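Local coordinates for protein oxalate biosynthetic component 1 (Burkholderia thailandensis, PDB 5IKY) that produces oxalate in quorum sensing-dependent oxalogenesis, working as a serine hydrolase of the alpha/beta-hydrolase class with an additional lyase activity, at residues A[385-390]-A[394-399]; A[315-320]-A[325-330]; A[972-977]-A[1073-1078]. All coordinates share one frame; numbering follows the deposited sequence.

Contact 1: residues A[385-390]-A[394-399]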
loop_
_atom_site.group_PDB
_atom_site.type_symbol
_atom_site.label_atom_id
_atom_site.label_comp_id
_atom_site.label_asym_id
_atom_site.label_seq_id
_atom_site.Cartn_x
_atom_site.Cartn_y
_atom_site.Cartn_z
ATOM N N GLN A 385 33.298 4.857 -16.406
ATOM C CA GLN A 385 33.224 3.824 -17.433
ATOM C C GLN A 385 34.422 3.858 -18.376
ATOM O O GLN A 385 35.019 4.910 -18.609
ATOM C CB GLN A 385 31.932 3.974 -18.242
ATOM C CG GLN A 385 30.683 3.496 -17.521
ATOM C CD GLN A 385 30.537 1.987 -17.560
ATOM O OE1 GLN A 385 30.753 1.355 -18.597
ATOM N NE2 GLN A 385 30.175 1.400 -16.425
ATOM N N TYR A 386 34.760 2.694 -18.919
ATOM C CA TYR A 386 35.797 2.582 -19.937
ATOM C C TYR A 386 35.203 2.219 -21.293
ATOM O O TYR A 386 34.253 1.442 -21.378
ATOM C CB TYR A 386 36.832 1.521 -19.547
ATOM C CG TYR A 386 37.955 2.010 -18.662
ATOM C CD1 TYR A 386 38.444 3.306 -18.770
ATOM C CD2 TYR A 386 38.529 1.168 -17.717
ATOM C CE1 TYR A 386 39.476 3.747 -17.959
ATOM C CE2 TYR A 386 39.556 1.599 -16.903
ATOM C CZ TYR A 386 40.025 2.889 -17.026
ATOM O OH TYR A 386 41.048 3.320 -16.215
ATOM N N HIS A 387 35.762 2.789 -22.352
ATOM C CA HIS A 387 35.610 2.208 -23.676
ATOM C C HIS A 387 36.917 1.513 -24.009
ATOM O O HIS A 387 37.991 2.052 -23.746
ATOM C CB HIS A 387 35.277 3.259 -24.731
ATOM C CG HIS A 387 35.372 2.748 -26.136
ATOM N ND1 HIS A 387 36.533 2.823 -26.878
ATOM C CD2 HIS A 387 34.457 2.150 -26.934
ATOM C CE1 HIS A 387 36.326 2.296 -28.071
ATOM N NE2 HIS A 387 35.074 1.880 -28.131
ATOM N N ARG A 388 36.833 0.317 -24.575
ATOM C CA ARG A 388 38.035 -0.429 -24.914
ATOM C C ARG A 388 38.189 -0.591 -26.418
ATOM O O ARG A 388 37.306 -1.119 -27.092
ATOM C CB ARG A 388 38.024 -1.799 -24.237
ATOM C CG ARG A 388 39.117 -2.736 -24.727
ATOM C CD ARG A 388 39.426 -3.788 -23.681
ATOM N NE ARG A 388 40.142 -3.209 -22.550
ATOM C CZ ARG A 388 40.151 -3.727 -21.328
ATOM N NH1 ARG A 388 39.466 -4.829 -21.074
ATOM N NH2 ARG A 388 40.831 -3.135 -20.359
ATOM N N ASP A 389 39.319 -0.121 -26.934
ATOM C CA ASP A 389 39.645 -0.297 -28.341
ATOM C C ASP A 389 39.844 -1.776 -28.650
ATOM O O ASP A 389 40.714 -2.425 -28.070
ATOM C CB ASP A 389 40.898 0.501 -28.706
ATOM C CG ASP A 389 41.343 0.265 -30.132
ATOM O OD1 ASP A 389 42.157 -0.653 -30.354
ATOM O OD2 ASP A 389 40.878 0.995 -31.033
ATOM N N PRO A 390 39.021 -2.317 -29.561
ATOM C CA PRO A 390 39.079 -3.736 -29.931
ATOM C C PRO A 390 40.432 -4.155 -30.504
ATOM O O PRO A 390 40.827 -5.309 -30.343
ATOM C CB PRO A 390 37.982 -3.864 -30.994
ATOM C CG PRO A 390 37.056 -2.732 -30.723
ATOM C CD PRO A 390 37.925 -1.612 -30.246
ATOM N N ASP A 394 43.560 -0.668 -25.561
ATOM C CA ASP A 394 43.657 0.573 -24.802
ATOM C C ASP A 394 42.287 1.022 -24.320
ATOM O O ASP A 394 41.273 0.768 -24.972
ATOM C CB ASP A 394 44.300 1.674 -25.650
ATOM C CG ASP A 394 45.780 1.445 -25.882
ATOM O OD1 ASP A 394 46.302 0.401 -25.432
ATOM O OD2 ASP A 394 46.421 2.309 -26.518
ATOM N N THR A 395 42.262 1.690 -23.174
ATOM C CA THR A 395 41.011 2.166 -22.609
ATOM C C THR A 395 40.962 3.687 -22.574
ATOM O O THR A 395 41.990 4.355 -22.461
ATOM C CB THR A 395 40.790 1.620 -21.190
ATOM O OG1 THR A 395 41.855 2.056 -20.335
ATOM C CG2 THR A 395 40.754 0.101 -21.208
ATOM N N SER A 396 39.755 4.226 -22.680
ATOM C CA SER A 396 39.541 5.660 -22.577
ATOM C C SER A 396 38.257 5.914 -21.803
ATOM O O SER A 396 37.440 5.010 -21.631
ATOM C CB SER A 396 39.483 6.306 -23.965
ATOM O OG SER A 396 38.595 5.611 -24.824
ATOM N N ASP A 397 38.086 7.144 -21.333
ATOM C CA ASP A 397 36.930 7.497 -20.520
ATOM C C ASP A 397 35.676 7.653 -21.375
ATOM O O ASP A 397 35.599 8.543 -22.222
ATOM C CB ASP A 397 37.206 8.784 -19.743
ATOM C CG ASP A 397 36.126 9.095 -18.727
ATOM O OD1 ASP A 397 35.387 8.165 -18.337
ATOM O OD2 ASP A 397 36.024 10.269 -18.313
ATOM N N ASP A 398 34.695 6.786 -21.143
ATOM C CA ASP A 398 33.449 6.822 -21.899
ATOM C C ASP A 398 32.280 7.209 -20.999
ATOM O O ASP A 398 31.118 7.052 -21.373
ATOM C CB ASP A 398 33.179 5.464 -22.555
ATOM C CG ASP A 398 32.316 5.578 -23.801
ATOM O OD1 ASP A 398 32.358 6.640 -24.459
ATOM O OD2 ASP A 398 31.597 4.607 -24.121
ATOM N N SER A 399 32.599 7.715 -19.812
ATOM C CA SER A 399 31.588 8.029 -18.806
ATOM C C SER A 399 30.687 9.178 -19.242
ATOM O O SER A 399 31.124 10.079 -19.959
ATOM C CB SER A 399 32.258 8.373 -17.471
ATOM O OG SER A 399 33.226 7.399 -17.115
#
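Thr395 touches two side chains of the facing strand, Tyr386 and Arg388. It lies over one face of the Tyr386 ring, its CB 3.9 Å from the ring centroid in a CH-pi contact. With chi1 at 60°, OG1 sits between the backbone N and the carbonyl carbon of Thr395. This turns OG1 over the centre of the Tyr386 ring and sends the methyl CG2 to Arg388. The Arg388 and Thr395 side chains lie side by side and point the same way. Thr395 CG2 comes within 3.3 Å of Arg388 NH2, at an oblique slant to the guanidinium plane. On the other face of the hairpin, His387 CB packs on Asp398 CB at 3.7 Å.

Strands 386-388 and 395-397 form an antiparallel hairpin between strand 375-380 of the curled parallel sheet and helix 403-415, consistent with the TIM-barrel clan of beta-keto acid cleavage enzymes. His387 and Ser396 are its hydrogen-bonded pair, with His387 N 2.9 Å from Ser396 O. Asp389 N donates to Asp394 O near the turn. There Asp389 OD1 takes a hydrogen bond from Ser392 N. At the far end Gln385 N gives a nearly straight bond to Ser399 OG, 2.6 Å long with an angle of 171° at the hydrogen. The Ser399 hydroxyl in turn donates to the syn lone pair of Asp397 OD1. Ser399 N meets OD1 from above the carboxylate plane, which makes an Asx turn. Asp397 OD2 accepts from Val403 N, and Asp398 OD2 bonds to Thr355 OG1.

Backbone bonds thus run the length of the hairpin. At the Gln385 end a serine hydroxyl and a carboxylate add to them in series. The carboxylate would be expected to polarise the hydroxyl and strengthen it as an acceptor for Gln385 N.

Contact 2: residues A[315-320]-A[325-330]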
loop_
_atom_site.group_PDB
_atom_site.type_symbol
_atom_site.label_atom_id
_atom_site.label_comp_id
_atom_site.label_asym_id
_atom_site.label_seq_id
_atom_site.Cartn_x
_atom_site.Cartn_y
_atom_site.Cartn_z
ATOM N N PRO A 315 22.443 -1.618 -24.982
ATOM C CA PRO A 315 22.916 -1.830 -26.353
ATOM C C PRO A 315 24.397 -1.490 -26.508
ATOM O O PRO A 315 24.748 -0.561 -27.235
ATOM C CB PRO A 315 22.039 -0.882 -27.173
ATOM C CG PRO A 315 21.710 0.221 -26.222
ATOM C CD PRO A 315 21.602 -0.415 -24.863
ATOM N N GLY A 316 25.251 -2.242 -25.820
ATOM C CA GLY A 316 26.686 -2.044 -25.895
ATOM C C GLY A 316 27.385 -2.571 -24.657
ATOM O O GLY A 316 26.733 -2.879 -23.660
ATOM N N PRO A 317 28.722 -2.673 -24.710
ATOM C CA PRO A 317 29.517 -3.193 -23.592
ATOM C C PRO A 317 29.426 -2.314 -22.349
ATOM O O PRO A 317 29.338 -1.093 -22.462
ATOM C CB PRO A 317 30.950 -3.192 -24.144
ATOM C CG PRO A 317 30.805 -3.127 -25.627
ATOM C CD PRO A 317 29.561 -2.330 -25.870
ATOM N N VAL A 318 29.447 -2.935 -21.176
ATOM C CA VAL A 318 29.503 -2.191 -19.927
ATOM C C VAL A 318 30.826 -2.492 -19.238
ATOM O O VAL A 318 31.046 -3.605 -18.766
ATOM C CB VAL A 318 28.333 -2.542 -18.993
ATOM C CG1 VAL A 318 28.362 -1.659 -17.756
ATOM C CG2 VAL A 318 27.004 -2.391 -19.725
ATOM N N VAL A 319 31.714 -1.504 -19.199
ATOM C CA VAL A 319 33.047 -1.706 -18.645
ATOM C C VAL A 319 33.350 -0.706 -17.533
ATOM O O VAL A 319 33.675 0.452 -17.801
ATOM C CB VAL A 319 34.130 -1.592 -19.735
ATOM C CG1 VAL A 319 35.488 -1.956 -19.168
ATOM C CG2 VAL A 319 33.790 -2.485 -20.922
ATOM N N PHE A 320 33.246 -1.157 -16.286
ATOM C CA PHE A 320 33.506 -0.295 -15.138
ATOM C C PHE A 320 35.001 -0.056 -14.960
ATOM O O PHE A 320 35.800 -0.988 -15.047
ATOM C CB PHE A 320 32.926 -0.904 -13.859
ATOM C CG PHE A 320 31.442 -1.136 -13.910
ATOM C CD1 PHE A 320 30.558 -0.132 -13.549
ATOM C CD2 PHE A 320 30.932 -2.361 -14.308
ATOM C CE1 PHE A 320 29.192 -0.342 -13.591
ATOM C CE2 PHE A 320 29.566 -2.579 -14.351
ATOM C CZ PHE A 320 28.695 -1.569 -13.993
ATOM N N GLY A 325 32.084 -5.809 -15.116
ATOM C CA GLY A 325 31.306 -5.417 -16.272
ATOM C C GLY A 325 30.903 -6.621 -17.097
ATOM O O GLY A 325 31.194 -7.761 -16.733
ATOM N N TYR A 326 30.236 -6.368 -18.215
ATOM C CA TYR A 326 29.731 -7.440 -19.061
ATOM C C TYR A 326 29.525 -6.935 -20.481
ATOM O O TYR A 326 29.344 -5.739 -20.708
ATOM C CB TYR A 326 28.425 -8.006 -18.490
ATOM C CG TYR A 326 27.392 -6.956 -18.134
ATOM C CD1 TYR A 326 27.462 -6.264 -16.928
ATOM C CD2 TYR A 326 26.342 -6.662 -18.995
ATOM C CE1 TYR A 326 26.523 -5.305 -16.598
ATOM C CE2 TYR A 326 25.395 -5.705 -18.669
ATOM C CZ TYR A 326 25.492 -5.030 -17.469
ATOM O OH TYR A 326 24.558 -4.076 -17.137
ATOM N N ASP A 327 29.565 -7.854 -21.439
ATOM C CA ASP A 327 29.392 -7.495 -22.836
ATOM C C ASP A 327 27.950 -7.745 -23.271
ATOM O O ASP A 327 27.244 -8.556 -22.672
ATOM C CB ASP A 327 30.365 -8.284 -23.716
ATOM C CG ASP A 327 30.383 -7.790 -25.151
ATOM O OD1 ASP A 327 30.291 -6.560 -25.353
ATOM O OD2 ASP A 327 30.493 -8.627 -26.072
ATOM N N ASN A 328 27.513 -7.035 -24.303
ATOM C CA ASN A 328 26.185 -7.242 -24.863
ATOM C C ASN A 328 26.236 -7.340 -26.387
ATOM O O ASN A 328 25.928 -6.373 -27.084
ATOM C CB ASN A 328 25.234 -6.114 -24.438
ATOM C CG ASN A 328 25.116 -5.980 -22.924
ATOM O OD1 ASN A 328 24.381 -6.725 -22.277
ATOM N ND2 ASN A 328 25.836 -5.020 -22.356
ATOM N N PRO A 329 26.637 -8.511 -26.907
ATOM C CA PRO A 329 26.726 -8.737 -28.354
ATOM C C PRO A 329 25.383 -8.534 -29.053
ATOM O O PRO A 329 24.332 -8.709 -28.434
ATOM C CB PRO A 329 27.184 -10.195 -28.456
ATOM C CG PRO A 329 27.863 -10.466 -27.157
ATOM C CD PRO A 329 27.087 -9.685 -26.141
ATOM N N ASN A 330 25.432 -8.180 -30.332
ATOM C CA ASN A 330 24.241 -7.794 -31.080
ATOM C C ASN A 330 23.227 -8.922 -31.276
ATOM O O ASN A 330 22.024 -8.707 -31.124
ATOM C CB ASN A 330 24.653 -7.221 -32.438
ATOM C CG ASN A 330 25.412 -5.913 -32.310
ATOM O OD1 ASN A 330 25.078 -5.070 -31.477
ATOM N ND2 ASN A 330 26.440 -5.739 -33.133
#
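Asn328 ND2 donates to Gly316 O at 2.7 Å, from above the carbonyl plane. The oxygen is also tilted from the amide plane, and the bond is bent to 149° at the hydrogen. Asn328 OD1 has its own partner, Arg294 NH2, so both ends of this buried amide are held. Val318 and Tyr326 form the hydrogen-bonded pair of a short antiparallel hairpin. Val318 N reaches Tyr326 O at 2.8 Å, and Tyr326 N returns a bond to Val318 O.

The same pair packs through its side chains. A chi1 of 49° folds the Tyr326 ring back over its own backbone, one face against Val318. Val318 CB stands 4.1 Å from the ring centroid, while Val318 CG2 touches Tyr326 CZ. Gly325 brings bare backbone to the edge of the Phe320 ring, with its CA 3.7 Å from Phe320 CD2. Pro317 CG rests against Asp327 OD1.

The Tyr326 side chain is about 7 Å from the magnesium ion bound by His227 and Glu477. The hairpin follows strand 310-313 of the curled parallel sheet, consistent with the TIM-barrel family of beta-keto acid cleavage enzymes, and leads into helix 330-343. Pro315 packs on helix 354-360.

Contact 3: residues A[972-977]-A[1073-1078]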
loop_
_atom_site.group_PDB
_atom_site.type_symbol
_atom_site.label_atom_id
_atom_site.label_comp_id
_atom_site.label_asym_id
_atom_site.label_seq_id
_atom_site.Cartn_x
_atom_site.Cartn_y
_atom_site.Cartn_z
ATOM N N VAL A 972 -25.367 13.286 9.594
ATOM C CA VAL A 972 -24.108 12.650 9.961
ATOM C C VAL A 972 -24.020 11.285 9.287
ATOM O O VAL A 972 -24.790 10.376 9.600
ATOM C CB VAL A 972 -23.966 12.483 11.485
ATOM C CG1 VAL A 972 -22.656 11.785 11.817
ATOM C CG2 VAL A 972 -24.052 13.835 12.180
ATOM N N SER A 973 -23.082 11.147 8.357
ATOM C CA SER A 973 -22.974 9.932 7.560
ATOM C C SER A 973 -21.712 9.139 7.889
ATOM O O SER A 973 -20.599 9.657 7.805
ATOM C CB SER A 973 -23.000 10.277 6.066
ATOM O OG SER A 973 -22.965 9.108 5.265
ATOM N N PHE A 974 -21.897 7.878 8.269
ATOM C CA PHE A 974 -20.779 6.969 8.491
ATOM C C PHE A 974 -20.668 5.994 7.326
ATOM O O PHE A 974 -21.568 5.188 7.088
ATOM C CB PHE A 974 -20.943 6.209 9.808
ATOM C CG PHE A 974 -20.828 7.077 11.028
ATOM C CD1 PHE A 974 -21.955 7.643 11.604
ATOM C CD2 PHE A 974 -19.591 7.330 11.598
ATOM C CE1 PHE A 974 -21.850 8.443 12.726
ATOM C CE2 PHE A 974 -19.479 8.129 12.720
ATOM C CZ PHE A 974 -20.610 8.687 13.285
ATOM N N GLY A 975 -19.557 6.076 6.601
ATOM C CA GLY A 975 -19.361 5.255 5.423
ATOM C C GLY A 975 -20.289 5.671 4.299
ATOM O O GLY A 975 -21.215 4.942 3.946
ATOM N N SER A 976 -20.047 6.852 3.741
ATOM C CA SER A 976 -20.842 7.343 2.623
ATOM C C SER A 976 -20.518 6.566 1.352
ATOM O O SER A 976 -19.411 6.657 0.822
ATOM C CB SER A 976 -20.605 8.838 2.407
ATOM O OG SER A 976 -20.955 9.577 3.561
ATOM N N ALA A 977 -21.492 5.800 0.871
ATOM C CA ALA A 977 -21.296 4.934 -0.286
ATOM C C ALA A 977 -21.762 5.599 -1.578
ATOM O O ALA A 977 -21.863 4.953 -2.622
ATOM C CB ALA A 977 -22.020 3.614 -0.081
ATOM N N ARG A 1073 -17.931 -0.935 13.684
ATOM C CA ARG A 1073 -16.552 -0.453 13.760
ATOM C C ARG A 1073 -16.465 1.050 13.529
ATOM O O ARG A 1073 -15.601 1.721 14.094
ATOM C CB ARG A 1073 -15.661 -1.175 12.748
ATOM C CG ARG A 1073 -15.467 -2.658 13.007
ATOM C CD ARG A 1073 -14.425 -3.235 12.059
ATOM N NE ARG A 1073 -14.600 -4.669 11.851
ATOM C CZ ARG A 1073 -14.121 -5.607 12.661
ATOM N NH1 ARG A 1073 -13.442 -5.265 13.747
ATOM N NH2 ARG A 1073 -14.328 -6.889 12.389
ATOM N N TYR A 1074 -17.356 1.573 12.693
ATOM C CA TYR A 1074 -17.402 3.007 12.430
ATOM C C TYR A 1074 -17.701 3.777 13.709
ATOM O O TYR A 1074 -17.129 4.839 13.956
ATOM C CB TYR A 1074 -18.451 3.334 11.368
ATOM C CG TYR A 1074 -17.885 3.512 9.980
ATOM C CD1 TYR A 1074 -17.156 4.648 9.650
ATOM C CD2 TYR A 1074 -18.088 2.554 8.995
ATOM C CE1 TYR A 1074 -16.636 4.822 8.381
ATOM C CE2 TYR A 1074 -17.573 2.720 7.721
ATOM C CZ TYR A 1074 -16.847 3.856 7.420
ATOM O OH TYR A 1074 -16.330 4.027 6.156
ATOM N N LEU A 1075 -18.597 3.227 14.519
ATOM C CA LEU A 1075 -18.988 3.858 15.772
ATOM C C LEU A 1075 -18.049 3.473 16.913
ATOM O O LEU A 1075 -17.757 4.288 17.788
ATOM C CB LEU A 1075 -20.427 3.483 16.129
ATOM C CG LEU A 1075 -21.497 3.949 15.141
ATOM C CD1 LEU A 1075 -22.867 3.430 15.550
ATOM C CD2 LEU A 1075 -21.504 5.468 15.034
ATOM N N ALA A 1076 -17.575 2.231 16.898
ATOM C CA ALA A 1076 -16.697 1.733 17.952
ATOM C C ALA A 1076 -15.358 2.460 17.952
ATOM O O ALA A 1076 -14.887 2.910 18.996
ATOM C CB ALA A 1076 -16.480 0.233 17.803
ATOM N N ALA A 1077 -14.753 2.578 16.774
ATOM C CA ALA A 1077 -13.443 3.207 16.644
ATOM C C ALA A 1077 -13.543 4.730 16.593
ATOM O O ALA A 1077 -12.548 5.416 16.365
ATOM C CB ALA A 1077 -12.728 2.681 15.402
ATOM N N SER A 1078 -14.747 5.253 16.808
ATOM C CA SER A 1078 -14.967 6.694 16.801
ATOM C C SER A 1078 -14.150 7.387 17.889
ATOM O O SER A 1078 -14.182 6.984 19.053
ATOM C CB SER A 1078 -16.454 7.013 16.978
ATOM O OG SER A 1078 -16.681 8.412 16.962
#
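The first torsions of Phe974 and Tyr1074 bring Phe974 CB against the Tyr1074 ring. In Phe974 CG is anti to the carbonyl carbon (chi1 -68°), which carries the ring past Tyr1074 and on to Leu1075. The chi1 of Tyr1074, -98°, lies off the usual staggered values and lays its ring against the backbone of residues 974 and 975. The contact belongs to the C-terminal alpha/beta-hydrolase domain. It joins the end of strand 969-976, an inner strand of the large mixed sheet, to the last turn of helix 1071-1076.

The two aromatic side chains slide past each other in opposite directions. They do not stack: Tyr1074 CD1 comes to the edge of the Phe974 ring, and Phe974 CB lies 4.1 Å from Tyr1074 CG. Leu1075 takes a face of the Phe974 ring. It crosses Phe974 at about a right angle and sets CD2 3.8 Å from the ring centroid, a CH-pi contact. Phe805 of helix 792-813 touches both Phe974 and Leu1075 and extends this apolar cluster.

One face of the Tyr1074 ring is taken by the main chain. Phe974 C lies over its centre, and Gly975 N is 3.5 Å above its plane, nearer the rim. The strand turns a corner here, and Gly975 takes a positive phi of 69°. Having no side chain, it leaves room for the ring beside the peptide. All four touching residues are buried, and they meet across the contact by packing alone.

The polar end of Tyr1074 is satisfied beyond the two segments. Its OH is hydrogen-bonded to Asp997 OD2 and to Ala994 N, which fixes the far end of the ring. That same OH passes Gly975 CA at 3.4 Å.

How the contacts relate
Contacts 1 and 2 are neighbouring hairpins with centres 12 Å apart, and contact 3 lies on the opposite side of the chain's centre, with nearest atoms about 48 Å from contact 2. The two hairpins touch. Tyr386 N probably bonds to Val319 O at 2.7 Å, and Gln385 packs on Val318 and Phe320. Contact 1 is at the surface; a serine hydroxyl and carboxylate add to its backbone bonds at one end. Contact 2 is buried nearer the magnesium ion and pairs backbone bonds with one amide. Contact 3 is also buried, but it joins a strand to a helix far along the chain in the hydrolase domain and relies on aromatic and aliphatic packing.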